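Local coordinates for heme utilization carrier protein (Escherichia coli O157:H7, PDB 6U9J) that probably binds heme in the cytosol and carries it for heme utilization, in a pathway linked to anaerobic heme degradation and anaerobilin, at residues V47-V61 with I119-F133. Numbering follows the deposited sequence.
Sequences VWDTVCEWGNVTTLV and ILFFNKEGSAMLKIF. With PO4 (phosphate ion), chain E.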
ATOM      1  N   VAL A  47      -9.026  17.594   5.210  1.00 20.32           N
ATOM      2  CA  VAL A  47      -9.600  16.252   5.287  1.00 17.15           C
ATOM      3  C   VAL A  47      -8.710  15.349   6.129  1.00 19.76           C
ATOM      4  O   VAL A  47      -9.174  14.669   7.054  1.00 19.24           O
ATOM      5  CB  VAL A  47      -9.802  15.672   3.876  1.00 20.11           C
ATOM      6  CG1 VAL A  47     -10.176  14.188   3.951  1.00 17.30           C
ATOM      7  CG2 VAL A  47     -10.854  16.483   3.109  1.00 20.23           C
ATOM      8  N   TRP A  48      -7.408  15.344   5.831  1.00 18.67           N
ATOM      9  CA  TRP A  48      -6.504  14.448   6.538  1.00 19.33           C
ATOM     10  C   TRP A  48      -6.518  14.732   8.035  1.00 19.10           C
ATOM     11  O   TRP A  48      -6.714  13.820   8.850  1.00 19.54           O
ATOM     12  CB  TRP A  48      -5.078  14.577   5.975  1.00 17.78           C
ATOM     13  CG  TRP A  48      -4.202  13.455   6.457  1.00 17.98           C
ATOM     14  CD1 TRP A  48      -3.522  13.389   7.636  1.00 19.67           C
ATOM     15  CD2 TRP A  48      -3.995  12.208   5.797  1.00 18.76           C
ATOM     16  NE1 TRP A  48      -2.882  12.167   7.745  1.00 19.62           N
ATOM     17  CE2 TRP A  48      -3.137  11.438   6.615  1.00 19.84           C
ATOM     18  CE3 TRP A  48      -4.436  11.673   4.583  1.00 17.24           C
ATOM     19  CZ2 TRP A  48      -2.731  10.146   6.260  1.00 20.51           C
ATOM     20  CZ3 TRP A  48      -4.023  10.399   4.228  1.00 20.30           C
ATOM     21  CH2 TRP A  48      -3.181   9.651   5.062  1.00 18.71           C
ATOM     22  N   ASP A  49      -6.323  16.000   8.419  1.00 18.81           N
ATOM     23  CA  ASP A  49      -6.258  16.354   9.834  1.00 23.25           C
ATOM     24  C   ASP A  49      -7.570  16.061  10.561  1.00 20.16           C
ATOM     25  O   ASP A  49      -7.561  15.762  11.764  1.00 21.13           O
ATOM     26  CB  ASP A  49      -5.883  17.828   9.978  1.00 18.77           C
ATOM     27  CG  ASP A  49      -4.434  18.113   9.581  1.00 27.49           C
ATOM     28  OD1 ASP A  49      -3.665  17.157   9.342  1.00 31.79           O
ATOM     29  OD2 ASP A  49      -4.088  19.301   9.476  1.00 35.54           O
ATOM     30  N   THR A  50      -8.703  16.134   9.854  1.00 17.83           N
ATOM     31  CA  THR A  50      -9.991  15.821  10.467  1.00 19.32           C
ATOM     32  C   THR A  50     -10.116  14.329  10.759  1.00 18.18           C
ATOM     33  O   THR A  50     -10.494  13.940  11.866  1.00 19.91           O
ATOM     34  CB  THR A  50     -11.125  16.304   9.562  1.00 18.88           C
ATOM     35  OG1 THR A  50     -11.081  17.730   9.476  1.00 20.67           O
ATOM     36  CG2 THR A  50     -12.492  15.899  10.122  1.00 21.47           C
ATOM     37  N   VAL A  51      -9.746  13.481   9.794  1.00 17.31           N
ATOM     38  CA  VAL A  51      -9.866  12.030   9.972  1.00 17.40           C
ATOM     39  C   VAL A  51      -8.946  11.540  11.080  1.00 17.21           C
ATOM     40  O   VAL A  51      -9.236  10.543  11.756  1.00 18.41           O
ATOM     41  CB  VAL A  51      -9.589  11.316   8.631  1.00 18.49           C
ATOM     42  CG1 VAL A  51      -9.636   9.778   8.768  1.00 17.38           C
ATOM     43  CG2 VAL A  51     -10.580  11.781   7.580  1.00 21.16           C
ATOM     44  N   CYS A  52      -7.821  12.232  11.289  1.00 18.45           N
ATOM     45  CA  CYS A  52      -6.893  11.872  12.355  1.00 19.84           C
ATOM     46  C   CYS A  52      -7.538  11.902  13.734  1.00 19.64           C
ATOM     47  O   CYS A  52      -6.971  11.357  14.687  1.00 22.62           O
ATOM     48  CB  CYS A  52      -5.693  12.824  12.353  1.00 20.57           C
ATOM     49  SG  CYS A  52      -4.497  12.511  11.025  1.00 21.29           S
ATOM     50  N   GLU A  53      -8.710  12.524  13.871  1.00 20.75           N
ATOM     51  CA  GLU A  53      -9.373  12.617  15.159  1.00 21.05           C
ATOM     52  C   GLU A  53     -10.473  11.581  15.354  1.00 20.76           C
ATOM     53  O   GLU A  53     -11.058  11.524  16.439  1.00 27.16           O
ATOM     54  CB  GLU A  53      -9.963  14.016  15.333  1.00 24.01           C
ATOM     55  CG  GLU A  53      -8.913  15.097  15.196  1.00 27.16           C
ATOM     56  CD  GLU A  53      -9.459  16.476  15.473  1.00 38.28           C
ATOM     57  OE1 GLU A  53      -8.892  17.176  16.347  1.00 35.19           O
ATOM     58  OE2 GLU A  53     -10.447  16.857  14.817  1.00 40.06           O
ATOM     59  N   TRP A  54     -10.747  10.751  14.346  1.00 17.56           N
ATOM     60  CA  TRP A  54     -11.957   9.933  14.327  1.00 18.01           C
ATOM     61  C   TRP A  54     -11.814   8.584  15.015  1.00 20.54           C
ATOM     62  O   TRP A  54     -12.822   7.870  15.143  1.00 23.12           O
ATOM     63  CB  TRP A  54     -12.392   9.695  12.884  1.00 20.58           C
ATOM     64  CG  TRP A  54     -12.966  10.881  12.191  1.00 18.10           C
ATOM     65  CD1 TRP A  54     -13.178  12.127  12.715  1.00 19.53           C
ATOM     66  CD2 TRP A  54     -13.426  10.927  10.836  1.00 20.26           C
ATOM     67  NE1 TRP A  54     -13.732  12.947  11.760  1.00 17.94           N
ATOM     68  CE2 TRP A  54     -13.895  12.235  10.598  1.00 19.68           C
ATOM     69  CE3 TRP A  54     -13.486   9.984   9.797  1.00 19.18           C
ATOM     70  CZ2 TRP A  54     -14.422  12.627   9.363  1.00 19.32           C
ATOM     71  CZ3 TRP A  54     -13.999  10.377   8.567  1.00 20.00           C
ATOM     72  CH2 TRP A  54     -14.461  11.692   8.362  1.00 19.03           C
ATOM     73  N   GLY A  55     -10.615   8.199  15.444  1.00 22.39           N
ATOM     74  CA  GLY A  55     -10.427   6.855  15.970  1.00 25.97           C
ATOM     75  C   GLY A  55      -9.996   5.846  14.921  1.00 23.08           C
ATOM     76  O   GLY A  55      -9.342   6.208  13.940  1.00 22.03           O
ATOM     77  N   ASN A  56     -10.351   4.577  15.101  1.00 21.43           N
ATOM     78  CA  ASN A  56      -9.852   3.550  14.195  1.00 23.20           C
ATOM     79  C   ASN A  56     -10.570   3.610  12.853  1.00 22.69           C
ATOM     80  O   ASN A  56     -11.797   3.446  12.778  1.00 26.21           O
ATOM     81  CB  ASN A  56      -9.997   2.168  14.822  1.00 24.72           C
ATOM     82  CG  ASN A  56      -9.146   2.009  16.074  1.00 29.38           C
ATOM     83  OD1 ASN A  56      -7.956   2.332  16.077  1.00 31.63           O
ATOM     84  ND2 ASN A  56      -9.752   1.499  17.142  1.00 43.82           N
ATOM     85  N   VAL A  57      -9.798   3.835  11.792  1.00 22.78           N
ATOM     86  CA  VAL A  57     -10.285   3.790  10.423  1.00 22.13           C
ATOM     87  C   VAL A  57      -9.447   2.769   9.655  1.00 23.42           C
ATOM     88  O   VAL A  57      -8.433   2.277  10.147  1.00 28.40           O
ATOM     89  CB  VAL A  57     -10.239   5.174   9.742  1.00 19.51           C
ATOM     90  CG1 VAL A  57     -11.174   6.157  10.462  1.00 20.95           C
ATOM     91  CG2 VAL A  57      -8.807   5.728   9.692  1.00 20.28           C
ATOM     92  N   THR A  58      -9.874   2.455   8.435  1.00 20.29           N
ATOM     93  CA  THR A  58      -9.131   1.559   7.557  1.00 18.99           C
ATOM     94  C   THR A  58      -8.609   2.325   6.351  1.00 19.22           C
ATOM     95  O   THR A  58      -9.392   2.846   5.549  1.00 21.25           O
ATOM     96  CB  THR A  58      -9.992   0.387   7.099  1.00 22.31           C
ATOM     97  OG1 THR A  58     -10.497  -0.306   8.247  1.00 28.37           O
ATOM     98  CG2 THR A  58      -9.162  -0.574   6.235  1.00 26.80           C
ATOM     99  N   THR A  59      -7.287   2.374   6.216  1.00 20.35           N
ATOM    100  CA  THR A  59      -6.623   3.007   5.090  1.00 20.26           C
ATOM    101  C   THR A  59      -6.185   1.927   4.115  1.00 20.01           C
ATOM    102  O   THR A  59      -5.584   0.931   4.527  1.00 23.85           O
ATOM    103  CB  THR A  59      -5.411   3.808   5.562  1.00 22.23           C
ATOM    104  OG1 THR A  59      -5.832   4.784   6.521  1.00 25.68           O
ATOM    105  CG2 THR A  59      -4.740   4.502   4.387  1.00 23.68           C
ATOM    106  N   LEU A  60      -6.503   2.113   2.843  1.00 18.33           N
ATOM    107  CA  LEU A  60      -6.312   1.086   1.832  1.00 22.52           C
ATOM    108  C   LEU A  60      -5.520   1.639   0.655  1.00 25.96           C
ATOM    109  O   LEU A  60      -5.780   2.749   0.185  1.00 22.43           O
ATOM    110  CB  LEU A  60      -7.685   0.551   1.362  1.00 23.93           C
ATOM    111  CG  LEU A  60      -7.771  -0.552   0.308  1.00 28.21           C
ATOM    112  CD1 LEU A  60      -8.969  -1.457   0.583  1.00 30.50           C
ATOM    113  CD2 LEU A  60      -7.847   0.045  -1.091  1.00 31.89           C
ATOM    114  N   VAL A  61      -4.552   0.861   0.170  1.00 22.33           N
ATOM    115  CA  VAL A  61      -3.900   1.142  -1.101  1.00 22.54           C
ATOM    116  C   VAL A  61      -4.044  -0.087  -1.990  1.00 23.48           C
ATOM    117  O   VAL A  61      -3.942  -1.223  -1.515  1.00 25.21           O
ATOM    118  CB  VAL A  61      -2.423   1.541  -0.913  1.00 25.65           C
ATOM    119  CG1 VAL A  61      -1.622   0.399  -0.310  1.00 29.83           C
ATOM    120  CG2 VAL A  61      -1.833   2.008  -2.240  1.00 30.72           C
ATOM    121  N   ILE A 119     -13.608   7.820   1.985  1.00 15.22           N
ATOM    122  CA  ILE A 119     -12.930   8.986   1.426  1.00 17.10           C
ATOM    123  C   ILE A 119     -11.974   8.487   0.358  1.00 18.79           C
ATOM    124  O   ILE A 119     -11.142   7.621   0.634  1.00 18.67           O
ATOM    125  CB  ILE A 119     -12.180   9.762   2.512  1.00 16.52           C
ATOM    126  CG1 ILE A 119     -13.154  10.192   3.595  1.00 18.70           C
ATOM    127  CG2 ILE A 119     -11.417  10.969   1.920  1.00 16.90           C
ATOM    128  CD1 ILE A 119     -12.488  10.693   4.836  1.00 21.11           C
ATOM    129  N   LEU A 120     -12.107   9.010  -0.856  1.00 16.04           N
ATOM    130  CA  LEU A 120     -11.265   8.632  -1.983  1.00 18.15           C
ATOM    131  C   LEU A 120     -10.391   9.817  -2.352  1.00 21.56           C
ATOM    132  O   LEU A 120     -10.890  10.937  -2.506  1.00 19.61           O
ATOM    133  CB  LEU A 120     -12.093   8.212  -3.198  1.00 19.53           C
ATOM    134  CG  LEU A 120     -12.397   6.724  -3.336  1.00 25.33           C
ATOM    135  CD1 LEU A 120     -13.011   6.195  -2.053  1.00 27.93           C
ATOM    136  CD2 LEU A 120     -13.335   6.507  -4.509  1.00 26.72           C
ATOM    137  N   PHE A 121      -9.098   9.561  -2.506  1.00 16.95           N
ATOM    138  CA  PHE A 121      -8.146  10.560  -2.971  1.00 16.06           C
ATOM    139  C   PHE A 121      -7.806  10.231  -4.414  1.00 18.24           C
ATOM    140  O   PHE A 121      -7.397   9.105  -4.708  1.00 19.95           O
ATOM    141  CB  PHE A 121      -6.874  10.558  -2.115  1.00 19.27           C
ATOM    142  CG  PHE A 121      -7.111  10.863  -0.657  1.00 15.06           C
ATOM    143  CD1 PHE A 121      -7.567   9.873   0.213  1.00 16.51           C
ATOM    144  CD2 PHE A 121      -6.866  12.131  -0.145  1.00 18.08           C
ATOM    145  CE1 PHE A 121      -7.784  10.142   1.551  1.00 17.61           C
ATOM    146  CE2 PHE A 121      -7.069  12.410   1.183  1.00 17.95           C
ATOM    147  CZ  PHE A 121      -7.535  11.420   2.045  1.00 19.43           C
ATOM    148  N   PHE A 122      -7.983  11.198  -5.309  1.00 17.07           N
ATOM    149  CA  PHE A 122      -7.807  10.983  -6.743  1.00 18.76           C
ATOM    150  C   PHE A 122      -6.544  11.646  -7.279  1.00 19.72           C
ATOM    151  O   PHE A 122      -6.188  12.759  -6.871  1.00 22.01           O
ATOM    152  CB  PHE A 122      -8.990  11.546  -7.531  1.00 17.85           C
ATOM    153  CG  PHE A 122     -10.271  10.832  -7.287  1.00 19.97           C
ATOM    154  CD1 PHE A 122     -11.108  11.233  -6.261  1.00 18.06           C
ATOM    155  CD2 PHE A 122     -10.627   9.761  -8.075  1.00 22.01           C
ATOM    156  CE1 PHE A 122     -12.307  10.572  -6.029  1.00 21.61           C
ATOM    157  CE2 PHE A 122     -11.820   9.092  -7.853  1.00 23.20           C
ATOM    158  CZ  PHE A 122     -12.658   9.503  -6.823  1.00 23.62           C
ATOM    159  N   ASN A 123      -5.913  10.986  -8.251  1.00 21.33           N
ATOM    160  CA  ASN A 123      -4.815  11.594  -8.990  1.00 20.38           C
ATOM    161  C   ASN A 123      -5.370  12.342 -10.204  1.00 22.58           C
ATOM    162  O   ASN A 123      -6.580  12.399 -10.433  1.00 24.99           O
ATOM    163  CB  ASN A 123      -3.772  10.540  -9.384  1.00 24.57           C
ATOM    164  CG  ASN A 123      -4.331   9.450 -10.287  1.00 27.70           C
ATOM    165  OD1 ASN A 123      -5.234   9.676 -11.088  1.00 27.70           O
ATOM    166  ND2 ASN A 123      -3.779   8.250 -10.157  1.00 36.26           N
ATOM    167  N   LYS A 124      -4.476  12.927 -10.999  1.00 29.41           N
ATOM    168  CA  LYS A 124      -4.920  13.740 -12.122  1.00 26.61           C
ATOM    169  C   LYS A 124      -5.531  12.928 -13.255  1.00 31.96           C
ATOM    170  O   LYS A 124      -6.169  13.516 -14.132  1.00 37.14           O
ATOM    171  CB  LYS A 124      -3.752  14.567 -12.660  1.00 29.62           C
ATOM    172  CG  LYS A 124      -2.698  13.757 -13.391  1.00 29.56           C
ATOM    173  CD  LYS A 124      -1.414  14.569 -13.553  1.00 34.89           C
ATOM    174  CE  LYS A 124      -0.540  14.020 -14.667  1.00 36.19           C
ATOM    175  NZ  LYS A 124      -0.083  12.629 -14.400  1.00 36.62           N
ATOM    176  N   GLU A 125      -5.346  11.609 -13.276  1.00 26.25           N
ATOM    177  CA  GLU A 125      -6.012  10.767 -14.260  1.00 25.78           C
ATOM    178  C   GLU A 125      -7.414  10.371 -13.823  1.00 32.20           C
ATOM    179  O   GLU A 125      -8.098   9.656 -14.561  1.00 30.98           O
ATOM    180  CB  GLU A 125      -5.195   9.500 -14.532  1.00 29.70           C
ATOM    181  CG  GLU A 125      -3.685   9.732 -14.654  1.00 39.77           C
ATOM    182  CD  GLU A 125      -3.267  10.259 -16.019  1.00 67.03           C
ATOM    183  OE1 GLU A 125      -2.048  10.283 -16.297  1.00 68.09           O
ATOM    184  OE2 GLU A 125      -4.151  10.642 -16.816  1.00 66.66           O
ATOM    185  N   GLY A 126      -7.846  10.800 -12.639  1.00 23.46           N
ATOM    186  CA  GLY A 126      -9.170  10.451 -12.160  1.00 26.45           C
ATOM    187  C   GLY A 126      -9.294   9.081 -11.542  1.00 26.62           C
ATOM    188  O   GLY A 126     -10.417   8.593 -11.370  1.00 22.64           O
ATOM    189  N   SER A 127      -8.184   8.429 -11.214  1.00 25.26           N
ATOM    190  CA  SER A 127      -8.227   7.166 -10.495  1.00 29.10           C
ATOM    191  C   SER A 127      -7.783   7.388  -9.055  1.00 27.67           C
ATOM    192  O   SER A 127      -7.273   8.450  -8.690  1.00 26.52           O
ATOM    193  CB  SER A 127      -7.363   6.100 -11.186  1.00 35.92           C
ATOM    194  OG  SER A 127      -6.112   6.614 -11.597  1.00 35.64           O
ATOM    195  N   ALA A 128      -7.982   6.364  -8.228  1.00 23.41           N
ATOM    196  CA  ALA A 128      -7.751   6.492  -6.799  1.00 19.52           C
ATOM    197  C   ALA A 128      -6.277   6.271  -6.479  1.00 23.28           C
ATOM    198  O   ALA A 128      -5.656   5.330  -6.985  1.00 24.99           O
ATOM    199  CB  ALA A 128      -8.628   5.492  -6.033  1.00 22.98           C
ATOM    200  N   MET A 129      -5.710   7.156  -5.664  1.00 22.78           N
ATOM    201  CA  MET A 129      -4.386   6.913  -5.108  1.00 20.11           C
ATOM    202  C   MET A 129      -4.429   6.400  -3.677  1.00 22.09           C
ATOM    203  O   MET A 129      -3.450   5.805  -3.217  1.00 23.44           O
ATOM    204  CB  MET A 129      -3.509   8.179  -5.180  1.00 24.39           C
ATOM    205  CG  MET A 129      -4.241   9.502  -5.109  1.00 24.68           C
ATOM    206  SD  MET A 129      -3.106  10.918  -5.188  1.00 31.80           S
ATOM    207  CE  MET A 129      -2.342  10.595  -3.649  1.00 18.29           C
ATOM    208  N   LEU A 130      -5.559   6.545  -2.988  1.00 18.65           N
ATOM    209  CA  LEU A 130      -5.649   6.116  -1.602  1.00 16.42           C
ATOM    210  C   LEU A 130      -7.121   6.112  -1.241  1.00 18.68           C
ATOM    211  O   LEU A 130      -7.887   6.896  -1.794  1.00 17.46           O
ATOM    212  CB  LEU A 130      -4.871   7.055  -0.674  1.00 20.43           C
ATOM    213  CG  LEU A 130      -4.627   6.522   0.729  1.00 22.56           C
ATOM    214  CD1 LEU A 130      -3.609   5.387   0.717  1.00 26.04           C
ATOM    215  CD2 LEU A 130      -4.171   7.654   1.634  1.00 25.94           C
ATOM    216  N   LYS A 131      -7.513   5.213  -0.336  1.00 18.29           N
ATOM    217  CA  LYS A 131      -8.876   5.180   0.180  1.00 17.35           C
ATOM    218  C   LYS A 131      -8.840   5.068   1.696  1.00 17.89           C
ATOM    219  O   LYS A 131      -7.970   4.398   2.255  1.00 20.51           O
ATOM    220  CB  LYS A 131      -9.680   3.991  -0.398  1.00 16.90           C
ATOM    221  CG  LYS A 131      -9.839   4.014  -1.915  1.00 21.03           C
ATOM    222  CD  LYS A 131     -10.795   2.925  -2.392  1.00 23.81           C
ATOM    223  CE  LYS A 131     -10.904   2.904  -3.906  1.00 27.52           C
ATOM    224  NZ  LYS A 131     -11.962   1.929  -4.339  1.00 29.56           N
ATOM    225  N   ILE A 132      -9.773   5.735   2.365  1.00 17.13           N
ATOM    226  CA  ILE A 132      -9.999   5.554   3.797  1.00 16.31           C
ATOM    227  C   ILE A 132     -11.452   5.159   3.991  1.00 17.91           C
ATOM    228  O   ILE A 132     -12.348   5.832   3.473  1.00 20.84           O
ATOM    229  CB  ILE A 132      -9.680   6.821   4.602  1.00 17.83           C
ATOM    230  CG1 ILE A 132      -8.214   7.224   4.416  1.00 18.54           C
ATOM    231  CG2 ILE A 132      -9.970   6.596   6.083  1.00 22.11           C
ATOM    232  CD1 ILE A 132      -7.909   8.590   4.994  1.00 22.01           C
ATOM    233  N   PHE A 133     -11.685   4.082   4.744  1.00 16.67           N
ATOM    234  CA  PHE A 133     -13.022   3.589   5.046  1.00 17.55           C
ATOM    235  C   PHE A 133     -13.306   3.723   6.534  1.00 18.23           C
ATOM    236  O   PHE A 133     -12.431   3.478   7.359  1.00 19.72           O
ATOM    237  CB  PHE A 133     -13.168   2.115   4.648  1.00 19.52           C
ATOM    238  CG  PHE A 133     -13.152   1.887   3.176  1.00 22.67           C
ATOM    239  CD1 PHE A 133     -11.955   1.689   2.506  1.00 22.42           C
ATOM    240  CD2 PHE A 133     -14.341   1.852   2.455  1.00 23.85           C
ATOM    241  CE1 PHE A 133     -11.939   1.476   1.135  1.00 27.00           C
ATOM    242  CE2 PHE A 133     -14.333   1.638   1.081  1.00 29.98           C
ATOM    243  CZ  PHE A 133     -13.133   1.452   0.422  1.00 27.11           C
TER
HETATM  244  P   PO4 E 201     -11.995  -1.280  11.863  1.00 89.38           P
HETATM  245  O1  PO4 E 201     -11.090  -0.180  11.334  1.00 41.42           O
HETATM  246  O2  PO4 E 201     -11.188  -2.541  12.076  1.00 77.20           O
HETATM  247  O3  PO4 E 201     -12.614  -0.844  13.173  1.00 57.34           O
HETATM  248  O4  PO4 E 201     -13.099  -1.573  10.873  1.00 50.51           O
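V51 and I119 make the closest apolar approach between the two segments: their side chains slide past each other until CG2 of V51 lies 3.5 Å from CD1 of I119. That same CD1 is a bump shared with W54, whose CZ3 comes in from the opposite direction at 4.0 Å. With its CG beside the backbone N (chi1 -72°), the W54 indole folds back so that one face lies on the backbone of T50 and V51. One helical turn before V51, V47 meets I119 tip to tip, CG1 to CG2. I132 offers two bumps: its CG2 faces CG1 of V51 and packs against CG2 of V57 at 3.9 Å, while CD1 leans toward W48.

The CE3-CZ3 edge of W48 rests against F121 CZ and L130 CD2, crossing both side chains at about a right angle. CG stands opposite the backbone N (chi1 -167°), which swings the six-membered ring down toward the strands. L130 CD2 sits in plane, 3.8 Å from CZ3. NE1 is satisfied by the carbonyl of P75, and F84 meets the ring edge-to-face. A classic beta bulge, with M129 and L130 set opposite F121, interrupts strand 128-133 just where L130 reaches W48.

Strand 56-61 runs antiparallel to 130-133. T58 and F133 exchange two nearly straight backbone bonds, F133 N to T58 O being the shorter at 2.7 Å; L60 and K131 form the next hydrogen-bonded pair, with T59 and I132 the non-hydrogen-bonded pair between. On the face carrying T58, L60, K131 and F133, L60 CD1 approaches F133 CE1, K131 salt-bridges E16, and T58 OG1 weakly hydrogen-bonds a phosphate, probably from the crystallisation liquor. The face carrying I132, I119 and F121 packs against helix 44-51, on this ChuX/HutX family protein's six-stranded antiparallel sheet.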